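Secondary thiamine-phosphate synthase enzyme (Thermus thermophilus, PDB 2CU5) probably has a secondary thiamine-phosphate synthase activity, as a trimeric member of the UPF0047 (YjbQ) family whose biological role is not settled. Local coordinates at residues R21-A26 with G101-G106; L45-G50 with L94-E99; V4-V9 with E123-L128; E14-I19 with D58-L63. All coordinates share one frame; numbering follows the deposited sequence.

How the contacts relate
The four contacts illustrate how chemistry follows depth in a two-sheet protein. Contact 2 is wholly buried and apolar: its strands belong to different sheets and meet through aliphatic side chains, without a hydrogen bond. Contact 3 lies within the larger sheet, where backbone hydrogen bonds pair the first and last strands, with valines and a leucine on one face and charged groups on the other. Contact 1 fastens helix 20-25 to the far margin of that sheet through one carboxylate and a small apolar contact, while the same helix also rests on L7 of contact 3. Contact 4, nearer the surface, sets helix 53-66 against the smaller sheet, its F16 touching T46 of contact 2; one water supplements its apolar packing.

Contact 1 of 4, residues R21-A26 with G101-G106; sequences RKVEAA and GRLRLG
L103 N donates to E24 OE2 at 3.0 Å, and this bond ties helix 20-25 to the outer strand of a beta-hairpin, the short strand 102-103 that folds back antiparallel on strand 93-99 at one margin of the five-stranded sheet. The N-H arrives on the anti lone pair of OE2, the one turned away from the other oxygen. That second oxygen is taken within the helix itself: R21 NE reaches E24 OE1 at 3.0 Å in a salt bridge that lies in the guanidinium plane and nearly in line with the C-O bond. With a donor on each oxygen, the carboxylate has little freedom to rotate.

The reach of E24 depends on its torsions. CG stands opposite the carbonyl carbon (chi1 -64°) and the chain then runs straight on (chi2 179°), so the aliphatic part lies against the hairpin before the carboxylate meets its donor. On the way E24 CB passes 3.4 Å from G101 O, and E24 CG rests 3.8 Å from L103 CG. G101 itself has a positive phi (84°), at which a side chain would press on the preceding carbonyl oxygen. Beside the polar bond the contact turns hydrophobic, with L103 also touching L96 and V23 also touching L7. There the V23 side chain is set nearly perpendicular to that of L103, with V23 CG1 4.1 Å from L103 CD1.

Contact 2 of 4, residues L45-G50 with L94-E99; sequences LTVQEG and LLLLAE
The first torsion of L94 (chi1 -70°) keeps its CG next to the backbone N and brings that carbon to 3.8 Å from L45 CB, whereas the similar torsion of L45 (chi1 -71°) directs only the branches of L45 itself. The pair belongs to the core of a beta-sandwich: strand 43-48 comes from the three-stranded sheet and strand 94-99 from the five-stranded one, and no hydrogen bond passes between them. The axes of the two segments approach to 8.4 Å at an angle of 43°, a spacing filled by side chains alone.

L94 is the central piece. One of its methyls, CD1, sits over the backbone of the facing strand, 4.0 Å from T46 N, and it is also 4.0 Å from V47 CG2. V111, on the middle strand of the smaller sheet, adds a further apolar neighbour to L94 and L96. An alanine in place of L94 would remove both branches and is likely to leave a gap between the sheets, with V47 CG2 deprived of one of its two leucine neighbours. L95, the residue between the two inward leucines, instead packs on L95 of the third subunit, so this strand serves the trimer as well as the sandwich. The second leucine contact is made where V47 and L96, pointing opposite ways, overlap at their ends, V47 CG2 lying 3.9 Å from L96 CD2.

Contact 3 of 4, residues V4-V9 with E123-L128; sequences VVRLEV and EVWVRL
L7 swings its branch to the side of its own backbone N (chi1 -57°), which sends its end diagonally across to the neighbouring strand and sets L7 CD1 3.6 Å from V126 CG2. Strands 5-11 and 120-128 are antiparallel neighbours in the larger sheet, the former at its margin within the chain. L7 and V124 form a hydrogen-bonded pair, as do V5 and V126; the shortest of the four bonds runs from V126 N to V5 O at 2.8 Å. On the face carrying these four residues, V9 CG2 also meets V124 CG2 at 4.0 Å, and L113 of the smaller sheet touches both V9 and V124.

The face carrying R6, E123 and W125 is different in kind. R6 starts with CG trans to its backbone N (chi1 171°), then bends at the next two torsions and lies alongside W125, pointing the same way. Its NH1 appears to form a salt bridge to E123 OE1, and W125 NE1 appears to donate to the same oxygen at the edge of the indole, although the place of that oxygen, and with it both bonds, is doubtful. Two residues before R6, V4 CG1 rests 3.8 Å from W125 CB, and R104 of the third subunit packs on W125. The chemistry thus implies two unlike faces: a hydrophobic one facing the smaller sheet and helix 20-25, and one where a single carboxylate oxygen probably serves both an arginine and an indole N-H.

Contact 4 of 4, residues E14-I19 with D58-L63; sequences EGFVNI and DLLGRL
G15 and L60 mark the nearest backbone approach, their CA atoms 7.1 Å apart, where strand 15-18 runs past the 58-63 part of helix 53-66 at 144°, closer to antiparallel than to perpendicular. The axes of the two segments come no nearer than 9.2 Å. G15 is extended with a positive phi, a conformation that suits glycine because a CB would press on the preceding carbonyl oxygen; its bare CA receives L60 CD1 at 3.6 Å.

F16 bridges the remaining distance. Its ring projects toward the helix and overlaps L60, which points the other way, one corner making most of the contact. F16 CE2 lies 3.4 Å from L60 CG, and the same F16 CE2 is 3.8 Å from L59 CB, so the ring borders two successive residues of the helix. T46 of the same chain and L88 of the second subunit also pack on F16. Were F16 replaced by an alanine, L60 CG and L59 CB would probably lose the ring they rest on, and the strand its main apolar hold on the helix.

Toward the solvent side the contact becomes polar. A water donates to L60 O at 2.7 Å and, weakly, to E14 OE2, loosely linking the helix backbone to the residue just before the strand. On the same helix, D58 and R62 bond to the second subunit, R62 through a salt bridge to its D74. The whole is a helix packed on the outer face of the smaller sheet of the beta-sandwich, in an alpha+beta fold, where it also helps to form the trimer interface.

Contact 1 of 4, residues R21-A26 with G101-G106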
# COMPACT_ATOMS: atom_id res chain seq x y z
N ARG A 21 17.31 0.38 11.45
CA ARG A 21 18.48 -0.31 11.96
C ARG A 21 18.18 -1.70 12.48
O ARG A 21 18.98 -2.62 12.29
CB ARG A 21 19.17 0.53 13.04
CG ARG A 21 20.43 -0.10 13.63
CD ARG A 21 21.36 -0.61 12.53
NE ARG A 21 21.70 0.42 11.56
CZ ARG A 21 22.40 1.51 11.83
NH1 ARG A 21 22.86 1.73 13.06
NH2 ARG A 21 22.67 2.39 10.87
N LYS A 22 17.04 -1.88 13.15
CA LYS A 22 16.69 -3.20 13.66
C LYS A 22 16.43 -4.19 12.52
O LYS A 22 16.73 -5.38 12.65
CB LYS A 22 15.48 -3.11 14.60
CG LYS A 22 15.85 -2.52 15.96
CD LYS A 22 14.72 -2.53 16.97
CE LYS A 22 15.18 -1.95 18.30
NZ LYS A 22 14.12 -1.96 19.35
N VAL A 23 15.88 -3.70 11.41
CA VAL A 23 15.65 -4.57 10.26
C VAL A 23 17.01 -4.93 9.67
O VAL A 23 17.27 -6.09 9.36
CB VAL A 23 14.83 -3.86 9.15
CG1 VAL A 23 14.90 -4.67 7.85
CG2 VAL A 23 13.38 -3.72 9.58
N GLU A 24 17.88 -3.94 9.51
CA GLU A 24 19.21 -4.17 8.95
C GLU A 24 20.01 -5.16 9.78
O GLU A 24 20.76 -5.97 9.24
CB GLU A 24 19.98 -2.84 8.83
CG GLU A 24 19.34 -1.85 7.86
CD GLU A 24 20.09 -0.54 7.76
OE1 GLU A 24 20.53 -0.01 8.80
OE2 GLU A 24 20.21 -0.01 6.64
N ALA A 25 19.84 -5.10 11.10
CA ALA A 25 20.56 -6.01 11.98
C ALA A 25 20.12 -7.45 11.76
O ALA A 25 20.85 -8.38 12.10
CB ALA A 25 20.34 -5.60 13.44
N ALA A 26 18.93 -7.63 11.19
CA ALA A 26 18.42 -8.98 10.94
C ALA A 26 18.82 -9.50 9.56
O ALA A 26 18.57 -10.67 9.25
CB ALA A 26 16.91 -8.99 11.09
N GLY A 101 23.74 -6.05 3.83
CA GLY A 101 23.18 -5.79 5.14
C GLY A 101 22.60 -4.42 5.38
O GLY A 101 22.11 -4.14 6.47
N ARG A 102 22.65 -3.54 4.38
CA ARG A 102 22.11 -2.20 4.53
C ARG A 102 21.01 -1.91 3.53
O ARG A 102 21.15 -2.17 2.33
CB ARG A 102 23.23 -1.17 4.42
CG ARG A 102 24.22 -1.23 5.58
CD ARG A 102 25.28 -0.15 5.50
NE ARG A 102 26.21 -0.20 6.62
CZ ARG A 102 27.03 -1.22 6.88
NH1 ARG A 102 27.05 -2.29 6.08
NH2 ARG A 102 27.84 -1.18 7.93
N LEU A 103 19.91 -1.36 4.02
CA LEU A 103 18.78 -1.03 3.17
C LEU A 103 19.13 0.13 2.24
O LEU A 103 19.73 1.11 2.66
CB LEU A 103 17.57 -0.65 4.04
CG LEU A 103 17.01 -1.80 4.88
CD1 LEU A 103 16.03 -1.26 5.92
CD2 LEU A 103 16.33 -2.80 3.96
N ARG A 104 18.76 -0.01 0.96
CA ARG A 104 19.01 1.03 -0.04
C ARG A 104 17.79 1.94 -0.05
O ARG A 104 16.73 1.56 -0.53
CB ARG A 104 19.21 0.41 -1.42
CG ARG A 104 20.33 -0.61 -1.50
CD ARG A 104 21.69 -0.01 -1.14
NE ARG A 104 22.20 0.94 -2.12
CZ ARG A 104 21.91 2.24 -2.15
NH1 ARG A 104 21.10 2.77 -1.25
NH2 ARG A 104 22.44 3.02 -3.09
N LEU A 105 17.96 3.14 0.48
CA LEU A 105 16.87 4.10 0.57
C LEU A 105 17.25 5.48 0.07
O LEU A 105 18.43 5.78 -0.11
CB LEU A 105 16.44 4.21 2.04
CG LEU A 105 16.10 2.89 2.73
CD1 LEU A 105 15.96 3.09 4.23
CD2 LEU A 105 14.82 2.33 2.12
N GLY A 106 16.24 6.31 -0.15
CA GLY A 106 16.48 7.67 -0.60
C GLY A 106 17.13 8.45 0.53
O GLY A 106 17.16 8.00 1.67

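Contact 2 of 4, residues L45-G50 with L94-E99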
# COMPACT_ATOMS: atom_id res chain seq x y z
N LEU A 45 3.16 -0.41 8.28
CA LEU A 45 4.56 -0.23 7.90
C LEU A 45 4.60 0.80 6.78
O LEU A 45 3.79 0.74 5.85
CB LEU A 45 5.16 -1.54 7.39
CG LEU A 45 5.41 -2.63 8.43
CD1 LEU A 45 5.81 -3.92 7.72
CD2 LEU A 45 6.49 -2.18 9.41
N THR A 46 5.53 1.73 6.86
CA THR A 46 5.64 2.76 5.84
C THR A 46 7.07 3.24 5.73
O THR A 46 7.88 3.05 6.64
CB THR A 46 4.73 3.98 6.18
OG1 THR A 46 4.75 4.92 5.10
CG2 THR A 46 5.23 4.68 7.44
N VAL A 47 7.38 3.83 4.58
CA VAL A 47 8.70 4.40 4.36
C VAL A 47 8.45 5.90 4.27
O VAL A 47 7.73 6.36 3.38
CB VAL A 47 9.33 3.92 3.03
CG1 VAL A 47 10.63 4.67 2.79
CG2 VAL A 47 9.59 2.41 3.08
N GLN A 48 9.02 6.66 5.19
CA GLN A 48 8.83 8.10 5.20
C GLN A 48 10.03 8.86 5.74
O GLN A 48 11.08 8.28 5.98
CB GLN A 48 7.57 8.46 6.01
CG GLN A 48 6.35 8.73 5.14
CD GLN A 48 6.58 9.89 4.20
OE1 GLN A 48 7.12 10.92 4.60
NE2 GLN A 48 6.18 9.73 2.95
N GLU A 49 9.88 10.17 5.93
CA GLU A 49 10.97 10.99 6.41
C GLU A 49 11.05 11.10 7.93
O GLU A 49 10.06 11.37 8.60
CB GLU A 49 10.88 12.40 5.82
CG GLU A 49 12.15 13.20 6.02
CD GLU A 49 11.99 14.67 5.70
OE1 GLU A 49 11.33 15.01 4.69
OE2 GLU A 49 12.53 15.49 6.47
N GLY A 50 12.25 10.89 8.46
CA GLY A 50 12.46 11.00 9.89
C GLY A 50 13.36 12.17 10.25
O GLY A 50 13.33 12.66 11.37
N LEU A 94 6.11 -4.35 3.32
CA LEU A 94 7.04 -3.56 2.53
C LEU A 94 7.98 -4.52 1.83
O LEU A 94 8.15 -5.65 2.27
CB LEU A 94 7.87 -2.64 3.43
CG LEU A 94 7.16 -1.46 4.11
CD1 LEU A 94 8.13 -0.75 5.04
CD2 LEU A 94 6.64 -0.52 3.03
N LEU A 95 8.58 -4.05 0.74
CA LEU A 95 9.54 -4.84 -0.01
C LEU A 95 10.62 -3.83 -0.33
O LEU A 95 10.36 -2.84 -1.01
CB LEU A 95 8.90 -5.38 -1.29
CG LEU A 95 9.79 -6.33 -2.11
CD1 LEU A 95 10.19 -7.52 -1.25
CD2 LEU A 95 9.04 -6.78 -3.36
N LEU A 96 11.82 -4.06 0.20
CA LEU A 96 12.92 -3.12 0.02
C LEU A 96 14.22 -3.77 -0.44
O LEU A 96 14.44 -4.96 -0.22
CB LEU A 96 13.16 -2.39 1.34
CG LEU A 96 11.95 -1.67 1.95
CD1 LEU A 96 12.15 -1.47 3.44
CD2 LEU A 96 11.75 -0.33 1.24
N LEU A 97 15.07 -2.96 -1.06
CA LEU A 97 16.37 -3.41 -1.54
C LEU A 97 17.41 -3.28 -0.44
O LEU A 97 17.40 -2.32 0.33
CB LEU A 97 16.82 -2.53 -2.71
CG LEU A 97 16.00 -2.55 -3.99
CD1 LEU A 97 16.39 -1.37 -4.88
CD2 LEU A 97 16.20 -3.86 -4.70
N ALA A 98 18.31 -4.26 -0.37
CA ALA A 98 19.37 -4.24 0.62
C ALA A 98 20.69 -4.57 -0.07
O ALA A 98 20.72 -5.33 -1.03
CB ALA A 98 19.09 -5.26 1.72
N GLU A 99 21.77 -3.97 0.41
CA GLU A 99 23.08 -4.22 -0.15
C GLU A 99 24.04 -4.45 1.01
O GLU A 99 24.30 -3.55 1.81
CB GLU A 99 23.55 -3.04 -0.99
CG GLU A 99 24.94 -3.21 -1.58
CD GLU A 99 25.34 -2.07 -2.48
OE1 GLU A 99 24.71 -1.90 -3.55
OE2 GLU A 99 26.28 -1.32 -2.12

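Contact 3 of 4, residues V4-V9 with E123-L128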
# COMPACT_ATOMS: atom_id res chain seq x y z
N VAL A 4 12.48 -17.07 8.44
CA VAL A 4 11.85 -15.79 8.71
C VAL A 4 12.24 -15.30 10.09
O VAL A 4 12.06 -16.00 11.08
CB VAL A 4 10.32 -15.88 8.64
CG1 VAL A 4 9.70 -14.51 8.86
CG2 VAL A 4 9.89 -16.45 7.30
N VAL A 5 12.79 -14.09 10.14
CA VAL A 5 13.22 -13.50 11.40
C VAL A 5 12.07 -12.74 12.04
O VAL A 5 11.35 -12.00 11.36
CB VAL A 5 14.40 -12.54 11.21
CG1 VAL A 5 14.80 -11.93 12.55
CG2 VAL A 5 15.57 -13.27 10.59
N ARG A 6 11.90 -12.92 13.35
CA ARG A 6 10.84 -12.24 14.08
C ARG A 6 11.39 -11.15 14.99
O ARG A 6 12.04 -11.44 16.00
CB ARG A 6 10.03 -13.25 14.90
CG ARG A 6 9.04 -12.63 15.87
CD ARG A 6 7.77 -13.45 15.93
NE ARG A 6 8.03 -14.86 16.12
CZ ARG A 6 7.18 -15.84 15.83
NH1 ARG A 6 5.98 -15.56 15.32
NH2 ARG A 6 7.52 -17.10 16.04
N LEU A 7 11.16 -9.90 14.60
CA LEU A 7 11.60 -8.77 15.40
C LEU A 7 10.43 -8.41 16.30
O LEU A 7 9.27 -8.59 15.91
CB LEU A 7 11.94 -7.58 14.49
CG LEU A 7 13.00 -7.80 13.41
CD1 LEU A 7 13.15 -6.54 12.57
CD2 LEU A 7 14.33 -8.16 14.05
N GLU A 8 10.72 -7.93 17.50
CA GLU A 8 9.68 -7.53 18.43
C GLU A 8 9.99 -6.08 18.75
O GLU A 8 11.05 -5.75 19.27
CB GLU A 8 9.71 -8.44 19.67
CG GLU A 8 9.89 -9.91 19.27
CD GLU A 8 9.43 -10.90 20.33
OE1 GLU A 8 9.79 -10.72 21.52
OE2 GLU A 8 8.73 -11.87 19.96
N VAL A 9 9.05 -5.20 18.41
CA VAL A 9 9.24 -3.76 18.56
C VAL A 9 8.33 -3.05 19.55
O VAL A 9 7.11 -3.06 19.40
CB VAL A 9 9.07 -3.07 17.18
CG1 VAL A 9 9.49 -1.62 17.26
CG2 VAL A 9 9.88 -3.81 16.13
N GLU A 123 5.15 -7.31 16.45
CA GLU A 123 6.02 -8.23 15.74
C GLU A 123 6.20 -7.71 14.33
O GLU A 123 5.28 -7.15 13.74
CB GLU A 123 5.40 -9.63 15.66
CG GLU A 123 5.56 -10.49 16.89
CD GLU A 123 5.04 -11.90 16.67
OE1 GLU A 123 5.26 -12.45 15.57
OE2 GLU A 123 4.41 -12.46 17.60
N VAL A 124 7.40 -7.87 13.79
CA VAL A 124 7.70 -7.48 12.43
C VAL A 124 8.49 -8.66 11.87
O VAL A 124 9.54 -9.01 12.40
CB VAL A 124 8.56 -6.21 12.36
CG1 VAL A 124 8.95 -5.94 10.92
CG2 VAL A 124 7.79 -5.02 12.93
N TRP A 125 7.97 -9.28 10.82
CA TRP A 125 8.64 -10.42 10.21
C TRP A 125 9.55 -9.95 9.09
O TRP A 125 9.19 -9.07 8.31
CB TRP A 125 7.62 -11.42 9.68
CG TRP A 125 6.71 -11.96 10.74
CD1 TRP A 125 6.90 -11.91 12.09
CD2 TRP A 125 5.48 -12.66 10.53
NE1 TRP A 125 5.86 -12.54 12.74
CE2 TRP A 125 4.98 -13.01 11.80
CE3 TRP A 125 4.75 -13.03 9.39
CZ2 TRP A 125 3.78 -13.72 11.97
CZ3 TRP A 125 3.56 -13.73 9.55
CH2 TRP A 125 3.09 -14.07 10.83
N VAL A 126 10.73 -10.56 9.00
CA VAL A 126 11.70 -10.19 7.98
C VAL A 126 12.08 -11.42 7.17
O VAL A 126 12.50 -12.43 7.72
CB VAL A 126 12.97 -9.60 8.61
CG1 VAL A 126 13.91 -9.09 7.52
CG2 VAL A 126 12.61 -8.48 9.58
N ARG A 127 11.92 -11.32 5.86
CA ARG A 127 12.24 -12.41 4.95
C ARG A 127 13.16 -11.92 3.85
O ARG A 127 12.87 -10.92 3.18
CB ARG A 127 10.96 -12.96 4.33
CG ARG A 127 11.17 -13.88 3.14
CD ARG A 127 11.82 -15.19 3.53
NE ARG A 127 11.25 -16.28 2.75
CZ ARG A 127 11.44 -16.45 1.44
NH1 ARG A 127 12.20 -15.60 0.76
NH2 ARG A 127 10.84 -17.45 0.82
N LEU A 128 14.28 -12.61 3.66
CA LEU A 128 15.23 -12.25 2.62
C LEU A 128 14.88 -13.03 1.35
O LEU A 128 14.65 -14.23 1.41
CB LEU A 128 16.66 -12.60 3.05
CG LEU A 128 17.06 -12.22 4.48
CD1 LEU A 128 18.47 -12.72 4.77
CD2 LEU A 128 16.99 -10.72 4.66

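Contact 4 of 4, residues E14-I19 with D58-L63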
# COMPACT_ATOMS: atom_id res chain seq x y z
N GLU A 14 0.80 5.89 20.23
CA GLU A 14 0.72 6.13 18.80
C GLU A 14 1.97 6.86 18.34
O GLU A 14 2.48 7.74 19.05
CB GLU A 14 -0.54 6.93 18.44
CG GLU A 14 -0.42 8.44 18.52
CD GLU A 14 -1.53 9.15 17.77
OE1 GLU A 14 -1.51 10.40 17.68
OE2 GLU A 14 -2.44 8.46 17.25
N GLY A 15 2.46 6.49 17.17
CA GLY A 15 3.65 7.12 16.64
C GLY A 15 4.36 6.28 15.61
O GLY A 15 4.01 5.12 15.37
N PHE A 16 5.37 6.88 14.98
CA PHE A 16 6.16 6.20 13.97
C PHE A 16 7.47 5.78 14.63
O PHE A 16 8.27 6.62 15.05
CB PHE A 16 6.45 7.15 12.81
CG PHE A 16 5.26 7.43 11.95
CD1 PHE A 16 4.92 6.57 10.90
CD2 PHE A 16 4.46 8.55 12.18
CE1 PHE A 16 3.81 6.82 10.10
CE2 PHE A 16 3.34 8.80 11.38
CZ PHE A 16 3.02 7.93 10.34
N VAL A 17 7.67 4.47 14.73
CA VAL A 17 8.89 3.93 15.33
C VAL A 17 9.86 3.58 14.22
O VAL A 17 9.54 2.78 13.34
CB VAL A 17 8.58 2.66 16.16
CG1 VAL A 17 9.84 2.17 16.85
CG2 VAL A 17 7.50 2.97 17.19
N ASN A 18 11.04 4.18 14.26
CA ASN A 18 12.07 3.95 13.25
C ASN A 18 12.70 2.57 13.48
O ASN A 18 13.42 2.36 14.45
CB ASN A 18 13.15 5.03 13.36
CG ASN A 18 14.10 5.02 12.18
OD1 ASN A 18 14.45 3.96 11.66
ND2 ASN A 18 14.52 6.20 11.74
N ILE A 19 12.43 1.63 12.58
CA ILE A 19 12.96 0.28 12.71
C ILE A 19 13.99 -0.06 11.64
O ILE A 19 14.33 -1.22 11.43
CB ILE A 19 11.83 -0.76 12.62
CG1 ILE A 19 11.16 -0.64 11.24
CG2 ILE A 19 10.82 -0.53 13.75
CD1 ILE A 19 10.13 -1.72 10.95
N ASP A 58 2.92 15.79 11.64
CA ASP A 58 1.83 16.17 10.76
C ASP A 58 1.11 14.95 10.19
O ASP A 58 -0.11 14.97 10.01
CB ASP A 58 2.33 17.06 9.62
CG ASP A 58 2.75 18.44 10.09
OD1 ASP A 58 2.57 18.74 11.29
OD2 ASP A 58 3.24 19.24 9.27
N LEU A 59 1.85 13.88 9.90
CA LEU A 59 1.22 12.67 9.36
C LEU A 59 0.20 12.10 10.35
O LEU A 59 -0.92 11.77 9.97
CB LEU A 59 2.28 11.60 9.05
CG LEU A 59 3.14 11.84 7.80
CD1 LEU A 59 4.25 10.78 7.72
CD2 LEU A 59 2.26 11.79 6.56
N LEU A 60 0.61 11.98 11.61
CA LEU A 60 -0.27 11.45 12.65
C LEU A 60 -1.46 12.39 12.90
O LEU A 60 -2.58 11.94 13.11
CB LEU A 60 0.50 11.25 13.95
CG LEU A 60 1.52 10.11 13.96
CD1 LEU A 60 2.34 10.15 15.24
CD2 LEU A 60 0.79 8.78 13.83
N GLY A 61 -1.19 13.69 12.89
CA GLY A 61 -2.24 14.66 13.10
C GLY A 61 -3.28 14.59 12.00
O GLY A 61 -4.48 14.59 12.27
N ARG A 62 -2.81 14.51 10.76
CA ARG A 62 -3.72 14.44 9.62
C ARG A 62 -4.45 13.10 9.56
O ARG A 62 -5.62 13.04 9.20
CB ARG A 62 -2.94 14.69 8.33
CG ARG A 62 -2.53 16.15 8.13
CD ARG A 62 -1.55 16.27 6.98
NE ARG A 62 -1.18 17.65 6.64
CZ ARG A 62 -1.76 18.37 5.67
NH1 ARG A 62 -2.74 17.84 4.95
NH2 ARG A 62 -1.31 19.59 5.40
N LEU A 63 -3.77 12.01 9.91
CA LEU A 63 -4.41 10.70 9.90
C LEU A 63 -5.53 10.64 10.94
O LEU A 63 -6.52 9.92 10.75
CB LEU A 63 -3.39 9.60 10.20
CG LEU A 63 -2.48 9.20 9.03
CD1 LEU A 63 -1.41 8.25 9.55
CD2 LEU A 63 -3.30 8.53 7.93
O HOH W 1 -3.12 9.42 14.04